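Local coordinates for flagellar hook-associated protein 2 (Bdellovibrio bacteriovorus, PDB 6KTY) that probably forms the cap at the tip of the growing flagellar filament, where it helps flagellin subunits to polymerise and keeps them from leaking out, at residues S13-P16 with N17-D20; T83-G86 with V87-Q90. All blocks are in the same frame, centred on the assembly; numbering follows the deposited sequence.

Contact 1: S13-P16 with N17-D20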
loop_
_atom_site.group_PDB
_atom_site.type_symbol
_atom_site.label_atom_id
_atom_site.label_comp_id
_atom_site.label_asym_id
_atom_site.label_seq_id
_atom_site.Cartn_x
_atom_site.Cartn_y
_atom_site.Cartn_z
ATOM N N SER A 13 1.567 -0.524 -17.689
ATOM C CA SER A 13 1.181 0.081 -16.420
ATOM C C SER A 13 2.321 -0.097 -15.423
ATOM O O SER A 13 2.914 -1.174 -15.356
ATOM C CB SER A 13 -0.096 -0.577 -15.881
ATOM O OG SER A 13 -0.382 -0.140 -14.554
ATOM N N GLY A 14 2.640 0.970 -14.678
ATOM C CA GLY A 14 3.590 0.890 -13.579
ATOM C C GLY A 14 3.162 -0.125 -12.517
ATOM O O GLY A 14 4.005 -0.685 -11.838
ATOM N N ASP A 15 1.856 -0.347 -12.370
ATOM C CA ASP A 15 1.355 -1.407 -11.485
ATOM C C ASP A 15 0.099 -2.057 -12.027
ATOM O O ASP A 15 -1.009 -1.558 -11.815
ATOM C CB ASP A 15 1.104 -0.891 -10.068
ATOM C CG ASP A 15 0.957 -2.031 -9.056
ATOM O OD1 ASP A 15 0.553 -3.156 -9.460
ATOM O OD2 ASP A 15 1.281 -1.798 -7.871
ATOM N N PRO A 16 0.266 -3.206 -12.700
ATOM C CA PRO A 16 -0.892 -3.906 -13.286
ATOM C C PRO A 16 -1.909 -4.389 -12.257
ATOM O O PRO A 16 -3.036 -4.703 -12.626
ATOM C CB PRO A 16 -0.262 -5.109 -14.026
ATOM C CG PRO A 16 1.190 -4.820 -14.134
ATOM C CD PRO A 16 1.546 -3.874 -13.010
ATOM N N ASN A 17 -1.530 -4.445 -10.980
ATOM C CA ASN A 17 -2.452 -4.874 -9.921
ATOM C C ASN A 17 -3.239 -3.700 -9.330
ATOM O O ASN A 17 -4.008 -3.871 -8.375
ATOM C CB ASN A 17 -1.679 -5.580 -8.818
ATOM C CG ASN A 17 -0.993 -6.855 -9.320
ATOM O OD1 ASN A 17 0.202 -7.000 -9.184
ATOM N ND2 ASN A 17 -1.754 -7.746 -9.924
ATOM N N ILE A 18 -3.038 -2.514 -9.893
ATOM C CA ILE A 18 -3.908 -1.369 -9.599
ATOM C C ILE A 18 -4.674 -0.958 -10.839
ATOM O O ILE A 18 -5.915 -0.829 -10.810
ATOM C CB ILE A 18 -3.154 -0.158 -8.959
ATOM C CG1 ILE A 18 -2.552 -0.575 -7.616
ATOM C CG2 ILE A 18 -4.133 1.037 -8.770
ATOM C CD1 ILE A 18 -1.666 0.494 -6.928
ATOM N N VAL A 19 -3.954 -0.758 -11.943
ATOM C CA VAL A 19 -4.587 -0.436 -13.208
ATOM C C VAL A 19 -3.876 -1.214 -14.304
ATOM O O VAL A 19 -2.659 -1.212 -14.352
ATOM C CB VAL A 19 -4.483 1.068 -13.521
ATOM C CG1 VAL A 19 -5.241 1.355 -14.822
ATOM C CG2 VAL A 19 -5.055 1.900 -12.400
ATOM N N ASP A 20 -4.622 -1.908 -15.162
ATOM C CA ASP A 20 -4.020 -2.524 -16.339
ATOM C C ASP A 20 -4.884 -2.138 -17.531
ATOM O O ASP A 20 -5.878 -1.404 -17.382
ATOM C CB ASP A 20 -3.931 -4.056 -16.205
ATOM C CG ASP A 20 -2.785 -4.658 -17.015
ATOM O OD1 ASP A 20 -2.173 -3.962 -17.846
ATOM O OD2 ASP A 20 -2.486 -5.840 -16.825
#
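The turn that carries the chain from the edge strand 12-13 of one antiparallel sheet into strand 19-21 of another is closed by Asp15 and Ser13 reaching forward to Asn17, Ile18 and Val19. Ser13 opens it with an ST turn, its OG accepting from Asp15 N at 3.1 Å. The same hydroxyl donates to Val19 O; the OG to O distance of 2.5 Å is shorter than usual and its exact value doubtful. With chi1 at 171° the hydroxyl swings away from its own N toward the far arm of the turn. A small hydroxyl suits this place, since it can accept from one backbone group while giving to another. Asp15 O is gripped twice: Val19 N, 3.1 Å away, approaches almost straight down the carbonyl, whereas Ile18 N comes from above the carbonyl plane at 3.0 Å. Pro16, whose ring nitrogen carries no hydrogen, sits between the acceptor Asp15 and the donors Asn17, Ile18 and Val19. Ile18 turns its CG1 and CD1 to the Asp15 carboxylate and packs on Val37 and Ile189, joining the turn to the sheet that also holds strand 12-13. The Asn17 amide stands nearly perpendicular to that carboxylate, and its ND2 bonds to Gly14 O of a neighbouring subunit. Asp15 OD1 takes the backbone N of Asn17 at 2.9 Å, on the anti side and 27° out of the carboxylate plane.

Contact 2: T83-G86 with V87-Q90; sequences TLDG and VMKQ
Val87 N and Thr83 O meet at 2.9 Å in the first of four successive backbone bonds that wind 83-86 onto 87-90, the last joining Gln90 N to Gly86 O, also at 2.9 Å. Within this first turn Val87 CG2 lies 3.3 Å from Thr83 O. The tight side faces the sheet: branched Val87 packs on Leu115 and on Ile59 of a loop, while Leu84 and Met88, apolar and pliable, pack on Val102. Gly86 has no side chain, and the CG of Gln90 comes within 3.2 Å of Gly86 O, while Gln90 OE1 bonds to Asn78 N. On the exposed side, long Lys89 runs out past Asp85 O and bends at its last torsion (chi4 49°), which turns the ammonium back to the carboxylate one helical turn earlier. There Lys89 NZ and Asp85 OD1 form a salt bridge, its 2.5 Å too short to trust exactly; Asp85 OD2 has a long, weak ion pair with Lys54. The negative charge of Asp85 probably also interacts favourably with the positive end of the helix dipole. Thr83 starts that turn: OG1 accepts from Gly86 N at 2.9 Å, the capping bond of an N-cap threonine at the head of an amphipathic alpha-helix packed on a beta-sheet.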
loop_
_atom_site.group_PDB
_atom_site.type_symbol
_atom_site.label_atom_id
_atom_site.label_comp_id
_atom_site.label_asym_id
_atom_site.label_seq_id
_atom_site.Cartn_x
_atom_site.Cartn_y
_atom_site.Cartn_z
ATOM N N THR A 83 -36.051 -20.574 3.535
ATOM C CA THR A 83 -34.776 -20.574 4.235
ATOM C C THR A 83 -33.903 -19.508 3.554
ATOM O O THR A 83 -34.201 -19.088 2.437
ATOM C CB THR A 83 -34.080 -21.931 4.137
ATOM O OG1 THR A 83 -33.811 -22.208 2.759
ATOM C CG2 THR A 83 -34.973 -23.079 4.724
ATOM N N LEU A 84 -32.814 -19.080 4.194
ATOM C CA LEU A 84 -31.944 -18.089 3.566
ATOM C C LEU A 84 -31.493 -18.615 2.223
ATOM O O LEU A 84 -31.451 -17.875 1.258
ATOM C CB LEU A 84 -30.726 -17.791 4.403
ATOM C CG LEU A 84 -30.887 -16.879 5.642
ATOM C CD1 LEU A 84 -29.464 -16.436 6.004
ATOM C CD2 LEU A 84 -31.835 -15.707 5.412
ATOM N N ASP A 85 -31.178 -19.900 2.172
ATOM C CA ASP A 85 -30.820 -20.528 0.917
ATOM C C ASP A 85 -31.940 -20.487 -0.130
ATOM O O ASP A 85 -31.662 -20.211 -1.291
ATOM C CB ASP A 85 -30.333 -21.945 1.133
ATOM C CG ASP A 85 -28.993 -22.147 0.502
ATOM O OD1 ASP A 85 -28.938 -22.795 -0.581
ATOM O OD2 ASP A 85 -28.032 -21.515 1.045
ATOM N N GLY A 86 -33.182 -20.773 0.275
ATOM C CA GLY A 86 -34.328 -20.709 -0.672
ATOM C C GLY A 86 -34.571 -19.307 -1.219
ATOM O O GLY A 86 -34.850 -19.123 -2.390
ATOM N N VAL A 87 -34.447 -18.316 -0.349
ATOM C CA VAL A 87 -34.659 -16.950 -0.711
ATOM C C VAL A 87 -33.580 -16.466 -1.673
ATOM O O VAL A 87 -33.844 -15.797 -2.678
ATOM C CB VAL A 87 -34.653 -16.063 0.520
ATOM C CG1 VAL A 87 -34.646 -14.597 0.081
ATOM C CG2 VAL A 87 -35.900 -16.392 1.427
ATOM N N MET A 88 -32.335 -16.794 -1.348
ATOM C CA MET A 88 -31.252 -16.533 -2.269
ATOM C C MET A 88 -31.585 -17.136 -3.633
ATOM O O MET A 88 -31.468 -16.443 -4.648
ATOM C CB MET A 88 -29.959 -17.123 -1.718
ATOM C CG MET A 88 -28.782 -16.747 -2.538
ATOM S SD MET A 88 -27.952 -18.216 -3.061
ATOM C CE MET A 88 -27.196 -18.637 -1.558
ATOM N N LYS A 89 -31.981 -18.415 -3.690
ATOM C CA LYS A 89 -32.218 -19.041 -5.000
ATOM C C LYS A 89 -33.389 -18.359 -5.758
ATOM O O LYS A 89 -33.315 -18.217 -6.950
ATOM C CB LYS A 89 -32.427 -20.577 -4.898
ATOM C CG LYS A 89 -31.103 -21.311 -4.530
ATOM C CD LYS A 89 -31.320 -22.777 -4.244
ATOM C CE LYS A 89 -30.010 -23.571 -4.029
ATOM N NZ LYS A 89 -29.019 -22.955 -3.053
ATOM N N GLN A 90 -34.441 -17.941 -5.044
ATOM C CA GLN A 90 -35.630 -17.288 -5.653
ATOM C C GLN A 90 -35.300 -15.865 -6.145
ATOM O O GLN A 90 -35.771 -15.435 -7.189
ATOM C CB GLN A 90 -36.801 -17.223 -4.646
ATOM C CG GLN A 90 -37.390 -18.594 -4.257
ATOM C CD GLN A 90 -38.594 -18.535 -3.271
ATOM O OE1 GLN A 90 -39.705 -18.114 -3.640
ATOM N NE2 GLN A 90 -38.391 -19.041 -2.039
#

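The two contacts lie in series along the chain and on opposite sides of its centre, with contact 1 complete before contact 2 begins. Their centres are 38 Å apart and their nearest atoms about 28 Å. This chain is a fragment of the cap protein, and the capping function is that of the whole protein. Contact 1 belongs to a part of the chain built of antiparallel strands and sits at a junction between subunits, whereas contact 2 starts the helix 84-94 that packs on strands 98-104 and 113-119, and no other chain of the assembly reaches it. Both use a hydroxyl side chain to accept a backbone N-H, two residues on at 13-16 and three residues on at 83-86.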